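Local structure of undecaprenyl Pyrophosphate Synthase (Helicobacter pylori, 2D2R) at residues A[15-23]-A[60-68]; A[98-108]-A[129-140]. The protein condenses isopentenyl diphosphate with allylic pyrophosphates to build undecaprenyl pyrophosphate, working as a magnesium-dependent homodimer. All blocks are in the same frame, centred on the assembly; numbering follows the deposited sequence.

Contact 1: residues A[15-23]-A[60-68]; sequences TLKHLAIIM and LECLTLYAF
L19 and I21 are bonded through their backbones to C62, T64 and Y66 in a regular parallel ladder. L19 N donates to C62 O and L19 O receives T64 N; I21 repeats the pattern one step on, its N reaching T64 O at 2.8 Å and its O taking Y66 N. Before the ladder starts, K17 O accepts from both E61 N and C62 N, each 3.0 Å away and each bond well bent, that of E61 at 136°.

Strands 18-22 and 62-66 run at the middle of the six-stranded parallel sheet of this cis-prenyltransferase fold, joined through helix 37-56 in a beta-alpha-beta crossover. I22, at the C-terminal end, packs against R191, probably a substrate-binding residue.

On the face of the sheet that carries H18, C62 and T64, H18 makes a polar side-chain contact. With CG anti to the backbone N (chi1 -177°), its ring reaches along the sheet until NE2 meets T64 OG1 at 2.7 Å, while ND1 is bonded to P184 O, so both ring nitrogens are engaged. C62 SG sits over one ring face, 3.8 Å from the ring centroid. Before the strands, K17 and E61 lie alongside each other in a salt bridge whose exact length is doubtful, NZ and OE2 being modelled implausibly close.

Apolar contacts fill the L19, I21, L63 and L65 face. L65 CD2 touches I21 CB at 3.6 Å, and M23 crosses L65 almost perpendicularly, laying SD 3.9 Å from that same CD2.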
loop_
_atom_site.group_PDB
_atom_site.type_symbol
_atom_site.label_atom_id
_atom_site.label_comp_id
_atom_site.label_asym_id
_atom_site.label_seq_id
_atom_site.Cartn_x
_atom_site.Cartn_y
_atom_site.Cartn_z
ATOM N N THR A 15 -9.909 7.401 -17.324
ATOM C CA THR A 15 -9.026 7.685 -16.197
ATOM C C THR A 15 -8.670 6.331 -15.571
ATOM O O THR A 15 -7.640 6.187 -14.896
ATOM C CB THR A 15 -9.750 8.553 -15.172
ATOM O OG1 THR A 15 -9.615 9.918 -15.554
ATOM C CG2 THR A 15 -9.172 8.373 -13.773
ATOM N N LEU A 16 -9.525 5.341 -15.804
ATOM C CA LEU A 16 -9.298 4.019 -15.274
ATOM C C LEU A 16 -8.607 3.156 -16.298
ATOM O O LEU A 16 -9.217 2.717 -17.266
ATOM C CB LEU A 16 -10.607 3.376 -14.871
ATOM C CG LEU A 16 -10.473 1.961 -14.312
ATOM C CD1 LEU A 16 -9.525 1.997 -13.126
ATOM C CD2 LEU A 16 -11.804 1.409 -13.905
ATOM N N LYS A 17 -7.320 2.905 -16.099
ATOM C CA LYS A 17 -6.582 2.082 -17.031
ATOM C C LYS A 17 -6.154 0.745 -16.439
ATOM O O LYS A 17 -6.198 -0.277 -17.125
ATOM C CB LYS A 17 -5.352 2.816 -17.532
ATOM C CG LYS A 17 -5.676 4.029 -18.360
ATOM C CD LYS A 17 -4.406 4.648 -18.875
ATOM C CE LYS A 17 -4.670 5.764 -19.887
ATOM N NZ LYS A 17 -5.195 5.277 -21.212
ATOM N N HIS A 18 -5.761 0.742 -15.164
ATOM C CA HIS A 18 -5.286 -0.490 -14.527
ATOM C C HIS A 18 -6.085 -0.736 -13.255
ATOM O O HIS A 18 -6.051 0.108 -12.322
ATOM C CB HIS A 18 -3.792 -0.309 -14.184
ATOM C CG HIS A 18 -3.144 -1.523 -13.593
ATOM N ND1 HIS A 18 -1.788 -1.588 -13.330
ATOM C CD2 HIS A 18 -3.657 -2.722 -13.226
ATOM C CE1 HIS A 18 -1.502 -2.776 -12.818
ATOM N NE2 HIS A 18 -2.617 -3.482 -12.745
ATOM N N LEU A 19 -6.800 -1.865 -13.218
ATOM C CA LEU A 19 -7.618 -2.280 -12.087
ATOM C C LEU A 19 -6.914 -3.486 -11.503
ATOM O O LEU A 19 -6.455 -4.352 -12.246
ATOM C CB LEU A 19 -9.032 -2.669 -12.538
ATOM C CG LEU A 19 -9.978 -3.419 -11.571
ATOM C CD1 LEU A 19 -10.308 -2.561 -10.332
ATOM C CD2 LEU A 19 -11.320 -3.782 -12.295
ATOM N N ALA A 20 -6.816 -3.541 -10.172
ATOM C CA ALA A 20 -6.138 -4.657 -9.505
ATOM C C ALA A 20 -7.106 -5.211 -8.480
ATOM O O ALA A 20 -7.822 -4.458 -7.811
ATOM C CB ALA A 20 -4.864 -4.158 -8.796
ATOM N N ILE A 21 -7.148 -6.524 -8.339
ATOM C CA ILE A 21 -8.093 -7.042 -7.400
ATOM C C ILE A 21 -7.556 -8.103 -6.482
ATOM O O ILE A 21 -6.868 -9.012 -6.933
ATOM C CB ILE A 21 -9.346 -7.647 -8.124
ATOM C CG1 ILE A 21 -10.012 -6.609 -9.051
ATOM C CG2 ILE A 21 -10.311 -8.121 -7.053
ATOM C CD1 ILE A 21 -11.223 -7.173 -9.855
ATOM N N ILE A 22 -7.838 -7.964 -5.175
ATOM C CA ILE A 22 -7.466 -9.013 -4.207
ATOM C C ILE A 22 -8.815 -9.794 -4.156
ATOM O O ILE A 22 -9.834 -9.298 -3.677
ATOM C CB ILE A 22 -7.092 -8.381 -2.814
ATOM C CG1 ILE A 22 -5.733 -7.657 -2.980
ATOM C CG2 ILE A 22 -7.008 -9.464 -1.719
ATOM C CD1 ILE A 22 -5.429 -6.632 -1.947
ATOM N N MET A 23 -8.813 -11.000 -4.719
ATOM C CA MET A 23 -10.028 -11.803 -4.795
ATOM C C MET A 23 -10.196 -12.608 -3.515
ATOM O O MET A 23 -9.838 -13.776 -3.452
ATOM C CB MET A 23 -9.926 -12.742 -5.995
ATOM C CG MET A 23 -9.508 -12.039 -7.257
ATOM S SD MET A 23 -9.238 -13.219 -8.625
ATOM C CE MET A 23 -7.688 -14.049 -8.017
ATOM N N LEU A 60 -10.416 -1.737 -20.802
ATOM C CA LEU A 60 -9.576 -1.633 -19.612
ATOM C C LEU A 60 -8.227 -1.936 -20.228
ATOM O O LEU A 60 -8.142 -2.745 -21.143
ATOM C CB LEU A 60 -9.924 -2.734 -18.603
ATOM C CG LEU A 60 -9.419 -2.563 -17.171
ATOM C CD1 LEU A 60 -10.538 -1.938 -16.313
ATOM C CD2 LEU A 60 -9.013 -3.925 -16.584
ATOM N N GLU A 61 -7.166 -1.309 -19.780
ATOM C CA GLU A 61 -5.915 -1.659 -20.406
ATOM C C GLU A 61 -5.174 -2.770 -19.629
ATOM O O GLU A 61 -4.370 -3.510 -20.212
ATOM C CB GLU A 61 -5.023 -0.416 -20.556
ATOM C CG GLU A 61 -5.560 0.651 -21.474
ATOM C CD GLU A 61 -4.716 1.943 -21.430
ATOM O OE1 GLU A 61 -3.548 1.909 -20.925
ATOM O OE2 GLU A 61 -5.217 2.993 -21.900
ATOM N N CYS A 62 -5.470 -2.905 -18.321
ATOM C CA CYS A 62 -4.765 -3.894 -17.500
ATOM C C CYS A 62 -5.588 -4.323 -16.278
ATOM O O CYS A 62 -6.225 -3.500 -15.639
ATOM C CB CYS A 62 -3.417 -3.309 -17.030
ATOM S SG CYS A 62 -2.303 -4.502 -16.364
ATOM N N LEU A 63 -5.558 -5.604 -15.962
ATOM C CA LEU A 63 -6.285 -6.143 -14.834
ATOM C C LEU A 63 -5.281 -7.069 -14.169
ATOM O O LEU A 63 -4.757 -7.982 -14.821
ATOM C CB LEU A 63 -7.505 -6.950 -15.332
ATOM C CG LEU A 63 -8.350 -7.641 -14.253
ATOM C CD1 LEU A 63 -9.039 -6.532 -13.414
ATOM C CD2 LEU A 63 -9.424 -8.598 -14.877
ATOM N N THR A 64 -4.991 -6.837 -12.885
ATOM C CA THR A 64 -4.049 -7.671 -12.176
ATOM C C THR A 64 -4.826 -8.322 -11.023
ATOM O O THR A 64 -5.478 -7.625 -10.247
ATOM C CB THR A 64 -2.903 -6.838 -11.622
ATOM O OG1 THR A 64 -2.228 -6.192 -12.696
ATOM C CG2 THR A 64 -1.928 -7.726 -10.903
ATOM N N LEU A 65 -4.717 -9.650 -10.902
ATOM C CA LEU A 65 -5.461 -10.417 -9.908
ATOM C C LEU A 65 -4.529 -11.136 -8.952
ATOM O O LEU A 65 -3.534 -11.757 -9.362
ATOM C CB LEU A 65 -6.402 -11.429 -10.634
ATOM C CG LEU A 65 -7.476 -10.801 -11.539
ATOM C CD1 LEU A 65 -8.217 -11.868 -12.296
ATOM C CD2 LEU A 65 -8.488 -10.000 -10.700
ATOM N N TYR A 66 -4.819 -11.034 -7.665
ATOM C CA TYR A 66 -3.925 -11.648 -6.718
ATOM C C TYR A 66 -4.281 -13.123 -6.611
ATOM O O TYR A 66 -5.085 -13.531 -5.767
ATOM C CB TYR A 66 -4.027 -10.905 -5.398
ATOM C CG TYR A 66 -2.926 -11.150 -4.413
ATOM C CD1 TYR A 66 -1.783 -11.861 -4.757
ATOM C CD2 TYR A 66 -3.033 -10.666 -3.128
ATOM C CE1 TYR A 66 -0.766 -12.078 -3.839
ATOM C CE2 TYR A 66 -2.037 -10.876 -2.188
ATOM C CZ TYR A 66 -0.894 -11.580 -2.548
ATOM O OH TYR A 66 0.118 -11.726 -1.622
ATOM N N ALA A 67 -3.677 -13.918 -7.504
ATOM C CA ALA A 67 -3.938 -15.370 -7.578
ATOM C C ALA A 67 -3.571 -16.035 -6.285
ATOM O O ALA A 67 -4.399 -16.721 -5.690
ATOM C CB ALA A 67 -3.171 -15.998 -8.715
ATOM N N PHE A 68 -2.322 -15.825 -5.864
ATOM C CA PHE A 68 -1.818 -16.346 -4.605
ATOM C C PHE A 68 -0.407 -15.857 -4.229
ATOM O O PHE A 68 0.393 -15.467 -5.118
ATOM C CB PHE A 68 -1.911 -17.877 -4.606
ATOM C CG PHE A 68 -0.632 -18.594 -4.916
ATOM C CD1 PHE A 68 0.342 -18.790 -3.923
ATOM C CD2 PHE A 68 -0.441 -19.175 -6.166
ATOM C CE1 PHE A 68 1.490 -19.573 -4.170
ATOM C CE2 PHE A 68 0.704 -19.961 -6.425
ATOM C CZ PHE A 68 1.667 -20.160 -5.422
#

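Contact 2: residues A[98-108]-A[129-140]; sequences YLDNNIRFRAI and TRHFKDFTQVLA
T129, at the end of helix 116-129, takes the N-H of F105 on its hydroxyl: F105 N lies 2.7 Å from T129 OG1. A chi1 of 69° places that oxygen between its own backbone N and carbonyl carbon, where it is also bonded to L125 O of its own helix. R130 follows in a type I turn, its backbone lying over one face of the R104 guanidinium; the extended R104 chain runs past the turn, with CD 3.2 Å from F132 O, a buried carbonyl that has no hydrogen-bonding partner. The F132 ring covers the link between helix 80-100 and strand 104-108, with Y98 O and L99 CA at its edge and N102 ND2 over one face, 3.9 Å above the plane.

F135 O receives R104 N and opens the parallel ladder, while the edge of the F135 ring meets I103, CE2 lying 3.5 Å from I103 CD1. The ladder joins the two strands of a beta-alpha-beta unit, with helix 116-129 as the crossover and 104-108 as the outermost strand, within this chain, at this side of the sheet.

Q137 contributes both backbone and side chain. Its N bonds R104 O almost straight, at 177°, and its O takes R106 N. The side chain bends at chi2 to bring OE1 within 2.5 Å of Y98 OH, which donates from 25° off the amide's carbonyl plane; the ring and amide planes are nearly perpendicular. A water bridges Y98 OH and Q137 NE2, so both ends of the amide are held.

V138 CG1 packs on I108 CG2 at 3.6 Å. L139 N bonds R106 O, L139 O accepts I108 N, and its CD1 approaches the F105 ring edge. A140 CB rests against I108 CG1.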
loop_
_atom_site.group_PDB
_atom_site.type_symbol
_atom_site.label_atom_id
_atom_site.label_comp_id
_atom_site.label_asym_id
_atom_site.label_seq_id
_atom_site.Cartn_x
_atom_site.Cartn_y
_atom_site.Cartn_z
ATOM N N TYR A 98 -7.814 -16.863 -23.788
ATOM C CA TYR A 98 -7.002 -15.658 -23.923
ATOM C C TYR A 98 -6.959 -15.272 -25.408
ATOM O O TYR A 98 -7.048 -14.102 -25.760
ATOM C CB TYR A 98 -5.577 -15.897 -23.411
ATOM C CG TYR A 98 -5.456 -15.957 -21.891
ATOM C CD1 TYR A 98 -5.682 -17.150 -21.195
ATOM C CD2 TYR A 98 -5.141 -14.800 -21.143
ATOM C CE1 TYR A 98 -5.600 -17.187 -19.802
ATOM C CE2 TYR A 98 -5.064 -14.840 -19.763
ATOM C CZ TYR A 98 -5.298 -16.031 -19.102
ATOM O OH TYR A 98 -5.285 -16.071 -17.733
ATOM N N LEU A 99 -6.823 -16.283 -26.266
ATOM C CA LEU A 99 -6.763 -16.089 -27.721
ATOM C C LEU A 99 -8.107 -15.613 -28.259
ATOM O O LEU A 99 -8.182 -14.726 -29.120
ATOM C CB LEU A 99 -6.420 -17.409 -28.404
ATOM C CG LEU A 99 -5.354 -18.289 -27.744
ATOM C CD1 LEU A 99 -5.498 -19.721 -28.260
ATOM C CD2 LEU A 99 -3.961 -17.750 -28.020
ATOM N N ASP A 100 -9.169 -16.222 -27.749
ATOM C CA ASP A 100 -10.510 -15.902 -28.188
ATOM C C ASP A 100 -11.046 -14.524 -27.841
ATOM O O ASP A 100 -11.969 -14.043 -28.506
ATOM C CB ASP A 100 -11.480 -16.958 -27.690
ATOM C CG ASP A 100 -11.416 -18.240 -28.511
ATOM O OD1 ASP A 100 -10.308 -18.792 -28.700
ATOM O OD2 ASP A 100 -12.483 -18.693 -28.969
ATOM N N ASN A 101 -10.490 -13.877 -26.814
ATOM C CA ASN A 101 -10.973 -12.549 -26.455
ATOM C C ASN A 101 -9.898 -11.500 -26.630
ATOM O O ASN A 101 -10.072 -10.367 -26.208
ATOM C CB ASN A 101 -11.453 -12.536 -25.014
ATOM C CG ASN A 101 -12.502 -13.579 -24.748
ATOM O OD1 ASN A 101 -13.687 -13.278 -24.693
ATOM N ND2 ASN A 101 -12.071 -14.822 -24.585
ATOM N N ASN A 102 -8.792 -11.871 -27.258
ATOM C CA ASN A 102 -7.699 -10.924 -27.458
ATOM C C ASN A 102 -7.250 -10.367 -26.099
ATOM O O ASN A 102 -7.458 -9.187 -25.793
ATOM C CB ASN A 102 -8.149 -9.771 -28.359
ATOM C CG ASN A 102 -8.058 -10.105 -29.836
ATOM O OD1 ASN A 102 -8.259 -9.224 -30.689
ATOM N ND2 ASN A 102 -7.744 -11.368 -30.154
ATOM N N ILE A 103 -6.635 -11.241 -25.303
ATOM C CA ILE A 103 -6.160 -10.906 -23.969
ATOM C C ILE A 103 -4.722 -11.359 -23.767
ATOM O O ILE A 103 -4.426 -12.545 -23.759
ATOM C CB ILE A 103 -7.047 -11.577 -22.881
ATOM C CG1 ILE A 103 -8.463 -11.016 -22.965
ATOM C CG2 ILE A 103 -6.403 -11.404 -21.463
ATOM C CD1 ILE A 103 -9.360 -11.369 -21.782
ATOM N N ARG A 104 -3.818 -10.406 -23.600
ATOM C CA ARG A 104 -2.419 -10.752 -23.375
ATOM C C ARG A 104 -2.227 -11.312 -21.960
ATOM O O ARG A 104 -2.842 -10.810 -21.025
ATOM C CB ARG A 104 -1.555 -9.527 -23.550
ATOM C CG ARG A 104 -0.135 -9.832 -23.338
ATOM C CD ARG A 104 0.730 -8.682 -23.710
ATOM N NE ARG A 104 2.099 -9.118 -23.555
ATOM C CZ ARG A 104 3.162 -8.360 -23.787
ATOM N NH1 ARG A 104 3.023 -7.082 -24.191
ATOM N NH2 ARG A 104 4.366 -8.895 -23.635
ATOM N N PHE A 105 -1.363 -12.323 -21.803
ATOM C CA PHE A 105 -1.142 -12.919 -20.503
ATOM C C PHE A 105 0.195 -12.605 -19.862
ATOM O O PHE A 105 1.235 -12.674 -20.484
ATOM C CB PHE A 105 -1.305 -14.439 -20.582
ATOM C CG PHE A 105 -0.905 -15.161 -19.322
ATOM C CD1 PHE A 105 -1.708 -15.100 -18.173
ATOM C CD2 PHE A 105 0.282 -15.884 -19.274
ATOM C CE1 PHE A 105 -1.323 -15.751 -17.008
ATOM C CE2 PHE A 105 0.681 -16.541 -18.109
ATOM C CZ PHE A 105 -0.131 -16.471 -16.972
ATOM N N ARG A 106 0.171 -12.246 -18.589
ATOM C CA ARG A 106 1.419 -11.978 -17.909
ATOM C C ARG A 106 1.353 -12.505 -16.483
ATOM O O ARG A 106 0.321 -12.409 -15.849
ATOM C CB ARG A 106 1.688 -10.476 -17.921
ATOM C CG ARG A 106 3.126 -10.087 -17.636
ATOM C CD ARG A 106 3.474 -8.754 -18.362
ATOM N NE ARG A 106 4.522 -8.050 -17.638
ATOM C CZ ARG A 106 4.999 -6.854 -17.969
ATOM N NH1 ARG A 106 4.534 -6.214 -19.033
ATOM N NH2 ARG A 106 5.927 -6.284 -17.208
ATOM N N ALA A 107 2.434 -13.126 -16.030
ATOM C CA ALA A 107 2.554 -13.626 -14.664
ATOM C C ALA A 107 3.565 -12.762 -13.909
ATOM O O ALA A 107 4.582 -12.339 -14.494
ATOM C CB ALA A 107 3.077 -15.073 -14.670
ATOM N N ILE A 108 3.281 -12.498 -12.624
ATOM C CA ILE A 108 4.191 -11.777 -11.757
ATOM C C ILE A 108 4.269 -12.567 -10.471
ATOM O O ILE A 108 3.345 -13.289 -10.096
ATOM C CB ILE A 108 3.747 -10.288 -11.491
ATOM C CG1 ILE A 108 2.403 -10.195 -10.771
ATOM C CG2 ILE A 108 3.702 -9.541 -12.824
ATOM C CD1 ILE A 108 1.965 -8.722 -10.494
ATOM N N THR A 129 0.735 -15.035 -26.241
ATOM C CA THR A 129 -0.220 -13.946 -26.162
ATOM C C THR A 129 0.404 -12.559 -26.248
ATOM O O THR A 129 -0.306 -11.566 -26.317
ATOM C CB THR A 129 -0.987 -14.049 -24.847
ATOM O OG1 THR A 129 -0.089 -13.750 -23.769
ATOM C CG2 THR A 129 -1.519 -15.466 -24.657
ATOM N N ARG A 130 1.728 -12.506 -26.246
ATOM C CA ARG A 130 2.478 -11.248 -26.289
ATOM C C ARG A 130 2.101 -10.387 -27.460
ATOM O O ARG A 130 2.643 -9.309 -27.626
ATOM C CB ARG A 130 3.976 -11.505 -26.399
ATOM C CG ARG A 130 4.371 -12.058 -27.766
ATOM C CD ARG A 130 5.798 -11.705 -28.150
ATOM N NE ARG A 130 6.785 -12.325 -27.273
ATOM C CZ ARG A 130 7.172 -13.596 -27.354
ATOM N NH1 ARG A 130 6.648 -14.388 -28.286
ATOM N NH2 ARG A 130 8.087 -14.073 -26.506
ATOM N N HIS A 131 1.186 -10.875 -28.279
ATOM C CA HIS A 131 0.763 -10.178 -29.469
ATOM C C HIS A 131 -0.309 -9.166 -29.236
ATOM O O HIS A 131 -0.382 -8.147 -29.932
ATOM C CB HIS A 131 0.269 -11.184 -30.496
ATOM C CG HIS A 131 1.362 -12.017 -31.078
ATOM N ND1 HIS A 131 2.513 -11.462 -31.602
ATOM C CD2 HIS A 131 1.464 -13.354 -31.266
ATOM C CE1 HIS A 131 3.274 -12.422 -32.095
ATOM N NE2 HIS A 131 2.661 -13.579 -31.905
ATOM N N PHE A 132 -1.161 -9.453 -28.269
ATOM C CA PHE A 132 -2.248 -8.550 -27.965
ATOM C C PHE A 132 -1.703 -7.344 -27.190
ATOM O O PHE A 132 -0.968 -7.500 -26.215
ATOM C CB PHE A 132 -3.316 -9.336 -27.212
ATOM C CG PHE A 132 -3.685 -10.634 -27.891
ATOM C CD1 PHE A 132 -3.227 -10.918 -29.187
ATOM C CD2 PHE A 132 -4.472 -11.575 -27.246
ATOM C CE1 PHE A 132 -3.544 -12.117 -29.823
ATOM C CE2 PHE A 132 -4.798 -12.780 -27.874
ATOM C CZ PHE A 132 -4.331 -13.050 -29.166
ATOM N N LYS A 133 -2.027 -6.137 -27.650
ATOM C CA LYS A 133 -1.527 -4.935 -26.997
ATOM C C LYS A 133 -2.583 -4.036 -26.350
ATOM O O LYS A 133 -2.240 -3.143 -25.583
ATOM C CB LYS A 133 -0.677 -4.137 -27.984
ATOM C CG LYS A 133 -1.158 -4.218 -29.422
ATOM C CD LYS A 133 -0.039 -3.799 -30.364
ATOM C CE LYS A 133 -0.413 -3.975 -31.826
ATOM N NZ LYS A 133 -0.821 -5.383 -32.144
ATOM N N ASP A 134 -3.859 -4.285 -26.616
ATOM C CA ASP A 134 -4.888 -3.453 -26.008
ATOM C C ASP A 134 -5.158 -3.750 -24.524
ATOM O O ASP A 134 -5.022 -2.854 -23.690
ATOM C CB ASP A 134 -6.180 -3.556 -26.810
ATOM C CG ASP A 134 -5.995 -3.132 -28.266
ATOM O OD1 ASP A 134 -5.420 -2.033 -28.498
ATOM O OD2 ASP A 134 -6.417 -3.900 -29.169
ATOM N N PHE A 135 -5.499 -4.999 -24.202
ATOM C CA PHE A 135 -5.811 -5.413 -22.834
ATOM C C PHE A 135 -4.877 -6.507 -22.345
ATOM O O PHE A 135 -4.575 -7.444 -23.095
ATOM C CB PHE A 135 -7.270 -5.918 -22.769
ATOM C CG PHE A 135 -7.688 -6.520 -21.438
ATOM C CD1 PHE A 135 -7.960 -5.710 -20.332
ATOM C CD2 PHE A 135 -7.897 -7.900 -21.319
ATOM C CE1 PHE A 135 -8.443 -6.262 -19.124
ATOM C CE2 PHE A 135 -8.377 -8.469 -20.135
ATOM C CZ PHE A 135 -8.654 -7.641 -19.027
ATOM N N THR A 136 -4.432 -6.379 -21.088
ATOM C CA THR A 136 -3.567 -7.365 -20.461
ATOM C C THR A 136 -4.166 -7.864 -19.139
ATOM O O THR A 136 -4.735 -7.083 -18.351
ATOM C CB THR A 136 -2.183 -6.811 -20.103
ATOM O OG1 THR A 136 -1.488 -6.372 -21.274
ATOM C CG2 THR A 136 -1.361 -7.905 -19.383
ATOM N N GLN A 137 -4.047 -9.165 -18.909
ATOM C CA GLN A 137 -4.507 -9.751 -17.652
ATOM C C GLN A 137 -3.218 -10.240 -17.030
ATOM O O GLN A 137 -2.463 -10.973 -17.667
ATOM C CB GLN A 137 -5.465 -10.939 -17.841
ATOM C CG GLN A 137 -5.978 -11.496 -16.497
ATOM C CD GLN A 137 -6.153 -13.009 -16.467
ATOM O OE1 GLN A 137 -5.199 -13.776 -16.647
ATOM N NE2 GLN A 137 -7.384 -13.440 -16.254
ATOM N N VAL A 138 -2.967 -9.806 -15.796
ATOM C CA VAL A 138 -1.788 -10.184 -15.065
ATOM C C VAL A 138 -2.209 -11.043 -13.887
ATOM O O VAL A 138 -3.152 -10.679 -13.167
ATOM C CB VAL A 138 -1.032 -8.926 -14.528
ATOM C CG1 VAL A 138 0.310 -9.343 -13.910
ATOM C CG2 VAL A 138 -0.849 -7.890 -15.666
ATOM N N LEU A 139 -1.556 -12.205 -13.723
ATOM C CA LEU A 139 -1.857 -13.042 -12.563
ATOM C C LEU A 139 -0.645 -13.035 -11.644
ATOM O O LEU A 139 0.509 -13.290 -12.057
ATOM C CB LEU A 139 -2.234 -14.508 -12.929
ATOM C CG LEU A 139 -3.575 -14.770 -13.671
ATOM C CD1 LEU A 139 -3.807 -16.326 -13.803
ATOM C CD2 LEU A 139 -4.733 -14.126 -12.978
ATOM N N ALA A 140 -0.918 -12.696 -10.390
ATOM C CA ALA A 140 0.098 -12.677 -9.363
ATOM C C ALA A 140 0.190 -14.099 -8.829
ATOM O O ALA A 140 -0.743 -14.573 -8.211
ATOM C CB ALA A 140 -0.324 -11.726 -8.238
HETATM O O HOH W 1 -7.849 -16.500 -16.613
#

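Both contacts join parallel neighbours of one sheet, and strands 62-66 and 136-140 are themselves neighbours, so the two ladders continue into each other: L63 N and O probably bond T136 O and V138 N. Contact 1 lies nearer the chain centre, with sheet neighbours beyond both its strands, and reaches the probable substrate site at its C-terminal end. Contact 2, though largely buried, includes the edge strand of the chain's sheet and spreads into loops with exposed residues such as N102 and R130. The chemistry follows: contact 1 has a histidine-threonine bond on one face of the sheet and a salt bridge just before the strands, whereas contact 2 adds a water-bridged tyrosine-glutamine pair and an aromatic ring laid over the helix-to-strand link.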